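Long-range contacts in activated BY transcription factor SSRB (Salmonella enterica, PDB 2WNW), which is a family 30 glycosyl hydrolase in which a TIM-barrel domain is joined to a beta-sandwich domain: residues M88-C93 / A141-P146; N99-D104 / N154-G159; S92-L97 / K201-C206. One frame throughout, in Å; residues are numbered along the deposited sequence.

Contact 1: M88-C93 / A141-P146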
ATOM      1  N   MET A  88     -27.345  11.466  -3.380  1.00 16.85           N
ATOM      2  CA  MET A  88     -28.485  11.691  -4.261  1.00 18.46           C
ATOM      3  C   MET A  88     -28.205  12.903  -5.138  1.00 17.63           C
ATOM      4  O   MET A  88     -27.413  13.772  -4.778  1.00 16.16           O
ATOM      5  CB  MET A  88     -29.755  11.891  -3.433  1.00 19.38           C
ATOM      6  CG  MET A  88     -29.623  12.925  -2.327  1.00 19.92           C
ATOM      7  SD  MET A  88     -30.909  12.678  -1.093  1.00 21.36           S
ATOM      8  CE  MET A  88     -30.624  14.080  -0.008  1.00 20.65           C
ATOM      9  N   PRO A  89     -28.849  12.970  -6.310  1.00 18.86           N
ATOM     10  CA  PRO A  89     -28.653  14.077  -7.239  1.00 18.18           C
ATOM     11  C   PRO A  89     -29.529  15.309  -7.043  1.00 18.43           C
ATOM     12  O   PRO A  89     -30.706  15.206  -6.688  1.00 17.00           O
ATOM     13  CB  PRO A  89     -28.912  13.421  -8.589  1.00 18.40           C
ATOM     14  CG  PRO A  89     -30.062  12.514  -8.264  1.00 20.12           C
ATOM     15  CD  PRO A  89     -29.629  11.887  -6.945  1.00 19.74           C
ATOM     16  N   ILE A  90     -28.921  16.471  -7.271  1.00 17.73           N
ATOM     17  CA  ILE A  90     -29.608  17.755  -7.211  1.00 16.10           C
ATOM     18  C   ILE A  90     -29.904  17.965  -8.698  1.00 15.99           C
ATOM     19  O   ILE A  90     -29.007  18.282  -9.482  1.00 15.09           O
ATOM     20  CB  ILE A  90     -28.675  18.866  -6.660  1.00 16.58           C
ATOM     21  CG1 ILE A  90     -28.291  18.537  -5.214  1.00 15.22           C
ATOM     22  CG2 ILE A  90     -29.363  20.229  -6.748  1.00 16.00           C
ATOM     23  CD1 ILE A  90     -27.309  19.522  -4.577  1.00 16.58           C
ATOM     24  N   GLN A  91     -31.168  17.760  -9.061  1.00 15.82           N
ATOM     25  CA  GLN A  91     -31.658  17.817 -10.440  1.00 16.28           C
ATOM     26  C   GLN A  91     -31.249  16.491 -11.095  1.00 16.19           C
ATOM     27  O   GLN A  91     -30.674  15.626 -10.438  1.00 15.47           O
ATOM     28  CB  GLN A  91     -31.109  19.032 -11.204  1.00 15.98           C
ATOM     29  CG  GLN A  91     -31.481  20.360 -10.533  1.00 15.48           C
ATOM     30  CD  GLN A  91     -31.358  21.572 -11.442  1.00 16.32           C
ATOM     31  OE1 GLN A  91     -30.432  21.676 -12.253  1.00 17.99           O
ATOM     32  NE2 GLN A  91     -32.283  22.512 -11.290  1.00 14.15           N
ATOM     33  N   SER A  92     -31.535  16.323 -12.379  1.00 16.71           N
ATOM     34  CA  SER A  92     -31.247  15.060 -13.056  1.00 16.39           C
ATOM     35  C   SER A  92     -29.796  14.613 -13.266  1.00 16.56           C
ATOM     36  O   SER A  92     -28.879  15.426 -13.387  1.00 16.79           O
ATOM     37  CB  SER A  92     -31.953  15.051 -14.413  1.00 17.01           C
ATOM     38  OG  SER A  92     -31.496  16.119 -15.222  1.00 14.94           O
ATOM     39  N   CYS A  93     -29.613  13.294 -13.290  1.00 16.64           N
ATOM     40  CA  CYS A  93     -28.325  12.669 -13.567  1.00 17.17           C
ATOM     41  C   CYS A  93     -28.680  11.701 -14.696  1.00 18.27           C
ATOM     42  O   CYS A  93     -29.836  11.677 -15.127  1.00 18.67           O
ATOM     43  CB  CYS A  93     -27.768  11.929 -12.335  1.00 17.58           C
ATOM     44  SG  CYS A  93     -28.678  10.480 -11.765  1.00 18.73           S
ATOM     45  N   ALA A 141     -25.727  15.289  -1.114  1.00 15.83           N
ATOM     46  CA  ALA A 141     -26.363  15.676  -2.369  1.00 16.08           C
ATOM     47  C   ALA A 141     -25.313  16.278  -3.292  1.00 16.27           C
ATOM     48  O   ALA A 141     -24.459  17.050  -2.850  1.00 15.99           O
ATOM     49  CB  ALA A 141     -27.485  16.684  -2.109  1.00 15.55           C
ATOM     50  N   SER A 142     -25.374  15.907  -4.570  1.00 16.17           N
ATOM     51  CA  SER A 142     -24.432  16.386  -5.580  1.00 15.68           C
ATOM     52  C   SER A 142     -25.161  16.695  -6.882  1.00 15.78           C
ATOM     53  O   SER A 142     -26.072  15.968  -7.273  1.00 15.99           O
ATOM     54  CB  SER A 142     -23.370  15.320  -5.889  1.00 16.14           C
ATOM     55  OG  SER A 142     -22.673  14.904  -4.731  1.00 16.79           O
ATOM     56  N   PRO A 143     -24.764  17.776  -7.572  1.00 15.84           N
ATOM     57  CA  PRO A 143     -25.411  18.128  -8.838  1.00 16.32           C
ATOM     58  C   PRO A 143     -24.628  17.543 -10.011  1.00 16.45           C
ATOM     59  O   PRO A 143     -23.410  17.399  -9.942  1.00 14.82           O
ATOM     60  CB  PRO A 143     -25.345  19.660  -8.868  1.00 17.20           C
ATOM     61  CG  PRO A 143     -24.749  20.072  -7.528  1.00 17.65           C
ATOM     62  CD  PRO A 143     -23.943  18.892  -7.082  1.00 15.11           C
ATOM     63  N   TRP A 144     -25.336  17.198 -11.079  1.00 15.76           N
ATOM     64  CA  TRP A 144     -24.699  16.700 -12.284  1.00 15.22           C
ATOM     65  C   TRP A 144     -24.705  17.882 -13.261  1.00 15.49           C
ATOM     66  O   TRP A 144     -23.844  17.994 -14.133  1.00 14.93           O
ATOM     67  CB  TRP A 144     -25.485  15.518 -12.860  1.00 14.39           C
ATOM     68  CG  TRP A 144     -24.941  14.156 -12.475  1.00 15.75           C
ATOM     69  CD1 TRP A 144     -24.404  13.226 -13.319  1.00 16.30           C
ATOM     70  CD2 TRP A 144     -24.915  13.565 -11.164  1.00 16.05           C
ATOM     71  NE1 TRP A 144     -24.051  12.094 -12.622  1.00 16.65           N
ATOM     72  CE2 TRP A 144     -24.353  12.274 -11.299  1.00 16.53           C
ATOM     73  CE3 TRP A 144     -25.312  13.999  -9.892  1.00 15.91           C
ATOM     74  CZ2 TRP A 144     -24.178  11.409 -10.207  1.00 16.96           C
ATOM     75  CZ3 TRP A 144     -25.138  13.137  -8.802  1.00 16.55           C
ATOM     76  CH2 TRP A 144     -24.575  11.856  -8.972  1.00 16.24           C
ATOM     77  N   SER A 145     -25.680  18.775 -13.103  1.00 16.98           N
ATOM     78  CA  SER A 145     -25.760  19.953 -13.968  1.00 16.73           C
ATOM     79  C   SER A 145     -26.777  21.004 -13.547  1.00 16.39           C
ATOM     80  O   SER A 145     -27.870  20.677 -13.091  1.00 16.12           O
ATOM     81  CB  SER A 145     -26.079  19.545 -15.413  1.00 18.23           C
ATOM     82  OG  SER A 145     -26.262  20.695 -16.238  1.00 16.97           O
ATOM     83  N   PRO A 146     -26.409  22.291 -13.675  1.00 17.41           N
ATOM     84  CA  PRO A 146     -27.310  23.393 -13.325  1.00 17.31           C
ATOM     85  C   PRO A 146     -28.360  23.418 -14.440  1.00 17.56           C
ATOM     86  O   PRO A 146     -28.225  22.694 -15.431  1.00 17.48           O
ATOM     87  CB  PRO A 146     -26.403  24.625 -13.390  1.00 16.61           C
ATOM     88  CG  PRO A 146     -25.035  24.071 -13.080  1.00 18.50           C
ATOM     89  CD  PRO A 146     -25.035  22.781 -13.884  1.00 17.00           C
TER
HETATM   90  O   HOH W   1     -27.996  17.443 -11.809  1.00 16.61           O
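Ile90 packs against Ala141 and Pro143 where the second and third strands of the TIM barrel, 85-90 and 138-143, run parallel in register. The backbones are joined by Ser142 N to Met88 O (3.0 Å) and Ile90 N to Ser142 O. On the helix-facing side of the sheet, Ile90 has CG1 anti to its carbonyl carbon (chi1 -64°) and an extended chain, which lays CG1 alongside Ala141 CB at 3.7 Å and brings CD1 beside the ring carbon CG of Pro143. The branched, wholly apolar chain suits this layer, where Met88 and Ala141 also meet Tyr177 of helix 167-183; the small Ala141 leaves room for its larger neighbours. Pro89 and Ser142 point to the other side of the sheet, into the barrel, where Ser142 OG bonds to Ser192 OG. Beyond the strand ends Trp144 becomes the platform. Cys93 CB lies over the indole's five-membered ring, 3.4 Å from its centroid and only 7° off the normal; chi1 of 66° holds the sulfur above the same face, farther off, with Cys93 SG 4.8 Å from the centroid of the six-membered ring of Trp144, a sulfur-aromatic contact. Pro89 CB approaches Trp144 CZ3 obliquely, while Trp144 NE1 binds a glycerol. The direct strand pairing then gives way to a single bridging water: Ile90 O and Trp144 N are 4.1 Å apart, and the water between them accepts from Trp144 N at 2.8 Å and lies 2.7 Å from Ile90 O, with Ser92 O also within its reach.

Contact 2: N99-D104 / N154-G159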
ATOM      1  N   ASN A  99     -33.861  14.540 -18.618  1.00 20.72           N
ATOM      2  CA  ASN A  99     -33.344  15.732 -17.947  1.00 20.62           C
ATOM      3  C   ASN A  99     -34.467  16.462 -17.224  1.00 20.40           C
ATOM      4  O   ASN A  99     -35.604  16.476 -17.689  1.00 20.42           O
ATOM      5  CB  ASN A  99     -32.731  16.708 -18.958  1.00 20.95           C
ATOM      6  CG  ASN A  99     -31.518  16.143 -19.672  1.00 22.42           C
ATOM      7  OD1 ASN A  99     -30.451  15.962 -19.076  1.00 22.00           O
ATOM      8  ND2 ASN A  99     -31.674  15.870 -20.960  1.00 20.09           N
ATOM      9  N   TYR A 100     -34.146  17.064 -16.084  1.00 19.38           N
ATOM     10  CA  TYR A 100     -35.119  17.850 -15.329  1.00 19.50           C
ATOM     11  C   TYR A 100     -34.392  18.801 -14.390  1.00 20.11           C
ATOM     12  O   TYR A 100     -33.332  18.471 -13.853  1.00 17.56           O
ATOM     13  CB  TYR A 100     -36.108  16.953 -14.556  1.00 20.76           C
ATOM     14  CG  TYR A 100     -35.539  16.131 -13.417  1.00 21.38           C
ATOM     15  CD1 TYR A 100     -35.277  16.705 -12.170  1.00 22.16           C
ATOM     16  CD2 TYR A 100     -35.271  14.774 -13.584  1.00 21.85           C
ATOM     17  CE1 TYR A 100     -34.759  15.945 -11.119  1.00 21.90           C
ATOM     18  CE2 TYR A 100     -34.752  14.006 -12.543  1.00 22.79           C
ATOM     19  CZ  TYR A 100     -34.495  14.596 -11.315  1.00 24.29           C
ATOM     20  OH  TYR A 100     -33.950  13.837 -10.301  1.00 25.00           O
ATOM     21  N   ALA A 101     -34.948  19.999 -14.230  1.00 19.30           N
ATOM     22  CA  ALA A 101     -34.364  21.017 -13.359  1.00 19.44           C
ATOM     23  C   ALA A 101     -35.472  21.615 -12.504  1.00 19.66           C
ATOM     24  O   ALA A 101     -36.653  21.464 -12.816  1.00 20.27           O
ATOM     25  CB  ALA A 101     -33.695  22.104 -14.194  1.00 17.82           C
ATOM     26  N   TYR A 102     -35.094  22.307 -11.434  1.00 19.26           N
ATOM     27  CA  TYR A 102     -36.073  22.905 -10.532  1.00 20.06           C
ATOM     28  C   TYR A 102     -36.631  24.230 -11.053  1.00 20.85           C
ATOM     29  O   TYR A 102     -37.633  24.734 -10.549  1.00 20.90           O
ATOM     30  CB  TYR A 102     -35.437  23.072  -9.153  1.00 19.40           C
ATOM     31  CG  TYR A 102     -34.907  21.759  -8.611  1.00 20.13           C
ATOM     32  CD1 TYR A 102     -33.675  21.693  -7.962  1.00 20.34           C
ATOM     33  CD2 TYR A 102     -35.637  20.578  -8.758  1.00 19.26           C
ATOM     34  CE1 TYR A 102     -33.180  20.484  -7.474  1.00 20.22           C
ATOM     35  CE2 TYR A 102     -35.154  19.362  -8.272  1.00 19.92           C
ATOM     36  CZ  TYR A 102     -33.924  19.324  -7.632  1.00 20.74           C
ATOM     37  OH  TYR A 102     -33.438  18.131  -7.142  1.00 22.38           O
ATOM     38  N   VAL A 103     -35.974  24.781 -12.067  1.00 22.64           N
ATOM     39  CA  VAL A 103     -36.406  26.022 -12.707  1.00 24.91           C
ATOM     40  C   VAL A 103     -35.932  25.911 -14.159  1.00 25.41           C
ATOM     41  O   VAL A 103     -34.791  25.531 -14.413  1.00 25.68           O
ATOM     42  CB  VAL A 103     -35.794  27.272 -12.015  1.00 23.83           C
ATOM     43  CG1 VAL A 103     -34.282  27.272 -12.151  1.00 26.26           C
ATOM     44  CG2 VAL A 103     -36.384  28.535 -12.622  1.00 26.23           C
ATOM     45  N   ASP A 104     -36.800  26.238 -15.113  1.00 26.88           N
ATOM     46  CA  ASP A 104     -36.439  26.090 -16.520  1.00 28.41           C
ATOM     47  C   ASP A 104     -36.212  27.335 -17.366  1.00 27.49           C
ATOM     48  O   ASP A 104     -35.754  27.228 -18.504  1.00 26.82           O
ATOM     49  CB  ASP A 104     -37.475  25.208 -17.211  1.00 33.57           C
ATOM     50  CG  ASP A 104     -37.553  23.827 -16.599  1.00 38.85           C
ATOM     51  OD1 ASP A 104     -36.541  23.095 -16.659  1.00 41.60           O
ATOM     52  OD2 ASP A 104     -38.623  23.479 -16.052  1.00 42.60           O
ATOM     53  N   ASN A 154     -26.323  26.060 -22.977  1.00 19.29           N
ATOM     54  CA  ASN A 154     -27.782  25.985 -22.938  1.00 20.14           C
ATOM     55  C   ASN A 154     -28.299  24.544 -23.031  1.00 19.75           C
ATOM     56  O   ASN A 154     -29.281  24.267 -23.723  1.00 19.67           O
ATOM     57  CB  ASN A 154     -28.352  26.837 -24.083  1.00 21.19           C
ATOM     58  CG  ASN A 154     -29.859  26.965 -24.031  1.00 22.53           C
ATOM     59  OD1 ASN A 154     -30.441  27.196 -22.971  1.00 23.03           O
ATOM     60  ND2 ASN A 154     -30.503  26.832 -25.190  1.00 23.12           N
ATOM     61  N   ASP A 155     -27.649  23.630 -22.314  1.00 17.77           N
ATOM     62  CA  ASP A 155     -28.036  22.217 -22.342  1.00 18.07           C
ATOM     63  C   ASP A 155     -27.505  21.534 -21.088  1.00 16.73           C
ATOM     64  O   ASP A 155     -26.339  21.705 -20.744  1.00 17.13           O
ATOM     65  CB  ASP A 155     -27.419  21.555 -23.578  1.00 17.65           C
ATOM     66  CG  ASP A 155     -27.957  20.150 -23.849  1.00 21.11           C
ATOM     67  OD1 ASP A 155     -28.609  19.542 -22.974  1.00 19.70           O
ATOM     68  OD2 ASP A 155     -27.707  19.647 -24.963  1.00 24.04           O
ATOM     69  N   MET A 156     -28.348  20.764 -20.405  1.00 17.60           N
ATOM     70  CA  MET A 156     -27.892  20.062 -19.206  1.00 16.64           C
ATOM     71  C   MET A 156     -26.887  18.972 -19.587  1.00 17.50           C
ATOM     72  O   MET A 156     -26.014  18.617 -18.792  1.00 17.33           O
ATOM     73  CB  MET A 156     -29.077  19.451 -18.455  1.00 16.98           C
ATOM     74  CG  MET A 156     -29.951  20.484 -17.759  1.00 17.21           C
ATOM     75  SD  MET A 156     -31.244  19.748 -16.769  1.00 18.61           S
ATOM     76  CE  MET A 156     -30.324  19.252 -15.295  1.00 18.72           C
ATOM     77  N   ASN A 157     -27.007  18.454 -20.809  1.00 16.82           N
ATOM     78  CA  ASN A 157     -26.099  17.417 -21.300  1.00 18.57           C
ATOM     79  C   ASN A 157     -24.950  18.032 -22.099  1.00 19.29           C
ATOM     80  O   ASN A 157     -24.992  19.206 -22.473  1.00 20.24           O
ATOM     81  CB  ASN A 157     -26.825  16.441 -22.235  1.00 19.89           C
ATOM     82  CG  ASN A 157     -28.143  15.954 -21.682  1.00 22.24           C
ATOM     83  OD1 ASN A 157     -29.207  16.249 -22.237  1.00 27.54           O
ATOM     84  ND2 ASN A 157     -28.089  15.200 -20.594  1.00 19.00           N
ATOM     85  N   GLY A 158     -23.930  17.222 -22.359  1.00 18.66           N
ATOM     86  CA  GLY A 158     -22.803  17.658 -23.165  1.00 19.94           C
ATOM     87  C   GLY A 158     -21.806  18.641 -22.596  1.00 19.92           C
ATOM     88  O   GLY A 158     -21.151  19.358 -23.353  1.00 20.27           O
ATOM     89  N   GLY A 159     -21.677  18.684 -21.276  1.00 19.56           N
ATOM     90  CA  GLY A 159     -20.720  19.591 -20.677  1.00 18.89           C
ATOM     91  C   GLY A 159     -21.189  21.026 -20.533  1.00 18.35           C
ATOM     92  O   GLY A 159     -22.296  21.289 -20.064  1.00 18.66           O
TER
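In Asn99 and Asn157 alike CG lies beside the backbone N (chi1 -64° and -48°), and the two amides come together from opposite directions and exchange hydrogen bonds. Asn99 ND2 gives the better-aimed one to Asn157 OD1 at 2.8 Å, arriving in the carbonyl plane of Asn157 on a lone pair, although the acceptor is tilted from the plane of the Asn99 amide. The return bond, from Asn157 ND2 to Asn99 OD1 at 2.9 Å, is weak, its N-H bent well away from the line to the acceptor; the amide planes are 53° apart, and the pair is twisted instead of flat. Asparagine suits both places, since a short side chain carrying donor and acceptor can answer its own kind. These residues sit on loops that leave the C-terminal ends of neighbouring TIM-barrel strands, 85-90 and 138-143, and His343 from a third loop touches both side chains. Alongside the polar pair runs Met156, whose chain is extended as far as SD and then bends, placing CE 3.4 Å from Tyr100 O. Its flexible, unbranched chain threads past Asn99, with Met156 CB 3.8 Å from Asn99 OD1, and its sulfur SD rests 4.3 Å from Ala101 CB, an apolar methyl against an apolar sulfur. The turn that presents Met156 and Asn157 is an Asx turn: Asp155 OD1, met from above its carboxylate plane, accepts from Asn157 N at 2.9 Å.

Contact 3: S92-L97 / K201-C206; sequences SCDFSL and KTWDSC
Asp94 lies over one face of the Trp203 indole, and the ring is held from both sides, because Lys201 at the start of 201-206 lays its own CB over the opposite face. Trp203 receives Asp94 CB 3.4 Å from its CG, a CH-pi contact. Both side chains take the crowded position between backbone N and carbonyl carbon and point the same way, and the carboxylate stacks on the ring with planes 20° apart. A flat indole offers the aspartate a broad apolar surface, while its oxygens are bonded elsewhere: Asp94 OD2 to Asn342 and Asn346, and OD1 to a glycerol. Next comes Asp204, whose OD1 accepts a hydrogen bond from Ser92 OG at 2.7 Å, met from above the carboxylate plane. Asp204 OD2 lies 3.3 Å from Cys93 O, two acceptors side by side, and is satisfied by His343 NE2. Asp94 N is buried here without a partner. Ser205 then closes the loop on itself, its small hydroxyl OG giving to Trp203 O and accepting from Lys201 N, each at 3.1 Å. Such meetings of loops above the C-terminal strand ends are where TIM-barrel enzymes carry their active-site pocket, and the glycerol beside Asp94 is consistent with one.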
ATOM      1  N   SER A  92     -31.535  16.323 -12.379  1.00 16.71           N
ATOM      2  CA  SER A  92     -31.247  15.060 -13.056  1.00 16.39           C
ATOM      3  C   SER A  92     -29.796  14.613 -13.266  1.00 16.56           C
ATOM      4  O   SER A  92     -28.879  15.426 -13.387  1.00 16.79           O
ATOM      5  CB  SER A  92     -31.953  15.051 -14.413  1.00 17.01           C
ATOM      6  OG  SER A  92     -31.496  16.119 -15.222  1.00 14.94           O
ATOM      7  N   CYS A  93     -29.613  13.294 -13.290  1.00 16.64           N
ATOM      8  CA  CYS A  93     -28.325  12.669 -13.567  1.00 17.17           C
ATOM      9  C   CYS A  93     -28.680  11.701 -14.696  1.00 18.27           C
ATOM     10  O   CYS A  93     -29.836  11.677 -15.127  1.00 18.67           O
ATOM     11  CB  CYS A  93     -27.768  11.929 -12.335  1.00 17.58           C
ATOM     12  SG  CYS A  93     -28.678  10.480 -11.765  1.00 18.73           S
ATOM     13  N   ASP A  94     -27.728  10.918 -15.195  1.00 17.34           N
ATOM     14  CA  ASP A  94     -28.053  10.006 -16.293  1.00 17.56           C
ATOM     15  C   ASP A  94     -29.091   8.963 -15.896  1.00 18.13           C
ATOM     16  O   ASP A  94     -29.894   8.525 -16.727  1.00 17.01           O
ATOM     17  CB  ASP A  94     -26.784   9.336 -16.848  1.00 18.34           C
ATOM     18  CG  ASP A  94     -25.982   8.617 -15.789  1.00 20.31           C
ATOM     19  OD1 ASP A  94     -25.802   9.184 -14.691  1.00 19.66           O
ATOM     20  OD2 ASP A  94     -25.514   7.492 -16.065  1.00 19.26           O
ATOM     21  N   PHE A  95     -29.088   8.566 -14.628  1.00 17.30           N
ATOM     22  CA  PHE A  95     -30.069   7.598 -14.172  1.00 17.10           C
ATOM     23  C   PHE A  95     -31.374   8.291 -13.796  1.00 18.77           C
ATOM     24  O   PHE A  95     -31.776   8.342 -12.627  1.00 17.48           O
ATOM     25  CB  PHE A  95     -29.517   6.766 -13.010  1.00 16.86           C
ATOM     26  CG  PHE A  95     -28.658   5.622 -13.463  1.00 16.15           C
ATOM     27  CD1 PHE A  95     -27.282   5.782 -13.634  1.00 15.97           C
ATOM     28  CD2 PHE A  95     -29.241   4.406 -13.802  1.00 15.75           C
ATOM     29  CE1 PHE A  95     -26.499   4.741 -14.143  1.00 16.28           C
ATOM     30  CE2 PHE A  95     -28.473   3.363 -14.309  1.00 16.23           C
ATOM     31  CZ  PHE A  95     -27.097   3.530 -14.482  1.00 17.59           C
ATOM     32  N   SER A  96     -32.020   8.833 -14.823  1.00 17.15           N
ATOM     33  CA  SER A  96     -33.293   9.531 -14.690  1.00 18.57           C
ATOM     34  C   SER A  96     -34.090   9.197 -15.942  1.00 19.87           C
ATOM     35  O   SER A  96     -33.531   8.699 -16.921  1.00 19.95           O
ATOM     36  CB  SER A  96     -33.076  11.045 -14.619  1.00 16.85           C
ATOM     37  OG  SER A  96     -32.247  11.403 -13.527  1.00 17.78           O
ATOM     38  N   LEU A  97     -35.390   9.461 -15.910  1.00 20.75           N
ATOM     39  CA  LEU A  97     -36.238   9.189 -17.062  1.00 20.96           C
ATOM     40  C   LEU A  97     -35.895  10.191 -18.161  1.00 21.17           C
ATOM     41  O   LEU A  97     -36.224   9.992 -19.329  1.00 21.59           O
ATOM     42  CB  LEU A  97     -37.712   9.309 -16.669  1.00 20.96           C
ATOM     43  CG  LEU A  97     -38.192   8.337 -15.586  1.00 21.91           C
ATOM     44  CD1 LEU A  97     -39.653   8.607 -15.259  1.00 22.92           C
ATOM     45  CD2 LEU A  97     -38.009   6.901 -16.065  1.00 23.48           C
ATOM     46  N   LYS A 201     -19.895  14.768 -20.497  1.00 19.46           N
ATOM     47  CA  LYS A 201     -20.617  13.516 -20.714  1.00 19.56           C
ATOM     48  C   LYS A 201     -21.764  13.778 -21.687  1.00 20.42           C
ATOM     49  O   LYS A 201     -22.202  14.916 -21.822  1.00 19.93           O
ATOM     50  CB  LYS A 201     -21.193  12.998 -19.393  1.00 21.56           C
ATOM     51  CG  LYS A 201     -20.155  12.682 -18.326  1.00 23.76           C
ATOM     52  CD  LYS A 201     -19.294  11.499 -18.735  1.00 25.70           C
ATOM     53  CE  LYS A 201     -18.329  11.115 -17.629  1.00 27.36           C
ATOM     54  NZ  LYS A 201     -17.443   9.994 -18.050  1.00 30.80           N
ATOM     55  N   THR A 202     -22.247  12.738 -22.364  1.00 19.85           N
ATOM     56  CA  THR A 202     -23.368  12.905 -23.285  1.00 19.58           C
ATOM     57  C   THR A 202     -24.627  13.127 -22.452  1.00 19.44           C
ATOM     58  O   THR A 202     -25.680  13.505 -22.972  1.00 19.90           O
ATOM     59  CB  THR A 202     -23.574  11.664 -24.180  1.00 21.25           C
ATOM     60  OG1 THR A 202     -23.738  10.504 -23.358  1.00 22.54           O
ATOM     61  CG2 THR A 202     -22.384  11.469 -25.109  1.00 20.07           C
ATOM     62  N   TRP A 203     -24.513  12.870 -21.152  1.00 18.57           N
ATOM     63  CA  TRP A 203     -25.624  13.072 -20.229  1.00 17.73           C
ATOM     64  C   TRP A 203     -25.331  14.293 -19.354  1.00 16.47           C
ATOM     65  O   TRP A 203     -24.405  15.046 -19.637  1.00 17.65           O
ATOM     66  CB  TRP A 203     -25.849  11.824 -19.371  1.00 18.40           C
ATOM     67  CG  TRP A 203     -24.631  11.317 -18.650  1.00 20.24           C
ATOM     68  CD1 TRP A 203     -24.054  11.849 -17.531  1.00 20.26           C
ATOM     69  CD2 TRP A 203     -23.863  10.152 -18.981  1.00 21.43           C
ATOM     70  NE1 TRP A 203     -22.977  11.085 -17.144  1.00 21.42           N
ATOM     71  CE2 TRP A 203     -22.837  10.038 -18.017  1.00 20.34           C
ATOM     72  CE3 TRP A 203     -23.944   9.194 -20.001  1.00 21.27           C
ATOM     73  CZ2 TRP A 203     -21.895   8.999 -18.041  1.00 21.74           C
ATOM     74  CZ3 TRP A 203     -23.009   8.161 -20.026  1.00 21.06           C
ATOM     75  CH2 TRP A 203     -21.997   8.074 -19.050  1.00 21.24           C
ATOM     76  N   ASP A 204     -26.117  14.485 -18.300  1.00 17.49           N
ATOM     77  CA  ASP A 204     -25.959  15.635 -17.407  1.00 17.34           C
ATOM     78  C   ASP A 204     -24.528  15.812 -16.907  1.00 17.09           C
ATOM     79  O   ASP A 204     -23.975  14.932 -16.252  1.00 17.48           O
ATOM     80  CB  ASP A 204     -26.906  15.488 -16.221  1.00 17.84           C
ATOM     81  CG  ASP A 204     -28.326  15.200 -16.656  1.00 19.80           C
ATOM     82  OD1 ASP A 204     -29.158  16.133 -16.643  1.00 19.36           O
ATOM     83  OD2 ASP A 204     -28.600  14.037 -17.029  1.00 19.39           O
ATOM     84  N   SER A 205     -23.942  16.963 -17.215  1.00 16.97           N
ATOM     85  CA  SER A 205     -22.574  17.262 -16.812  1.00 17.83           C
ATOM     86  C   SER A 205     -22.316  18.767 -16.877  1.00 18.67           C
ATOM     87  O   SER A 205     -23.039  19.499 -17.546  1.00 18.81           O
ATOM     88  CB  SER A 205     -21.593  16.512 -17.720  1.00 18.64           C
ATOM     89  OG  SER A 205     -21.905  16.713 -19.090  1.00 18.90           O
ATOM     90  N   CYS A 206     -21.282  19.221 -16.180  1.00 18.58           N
ATOM     91  CA  CYS A 206     -20.939  20.638 -16.150  1.00 17.04           C
ATOM     92  C   CYS A 206     -19.486  20.765 -15.712  1.00 18.84           C
ATOM     93  O   CYS A 206     -19.070  20.125 -14.747  1.00 18.77           O
ATOM     94  CB  CYS A 206     -21.855  21.371 -15.164  1.00 16.03           C
ATOM     95  SG  CYS A 206     -21.688  23.171 -15.161  1.00 17.72           S
TER

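The three contacts lie at the C-terminal ends of the barrel strands. Contact 1 is fully buried and holds the second and third barrel strands by backbone pairing and apolar packing. Contact 3, also buried, starts from the same residues, Ser92 and Cys93, but reaches the loop after strand 190-192 and works through carboxylates, a hydroxyl and an indole face. Contact 2, its centre about 25 Å from the chain's centre against about 15 Å for contact 1, is only partly buried and relies on amides and a methionine. Contacts 1 and 2 join successive parts of the same two strand-to-helix connections. Ser92, shared by contacts 1 and 3, probably also bonds Tyr100 of contact 2, Ser92 OG to Tyr100 N 2.9 Å, and Gly159 N to Ser205 OG joins contacts 2 and 3.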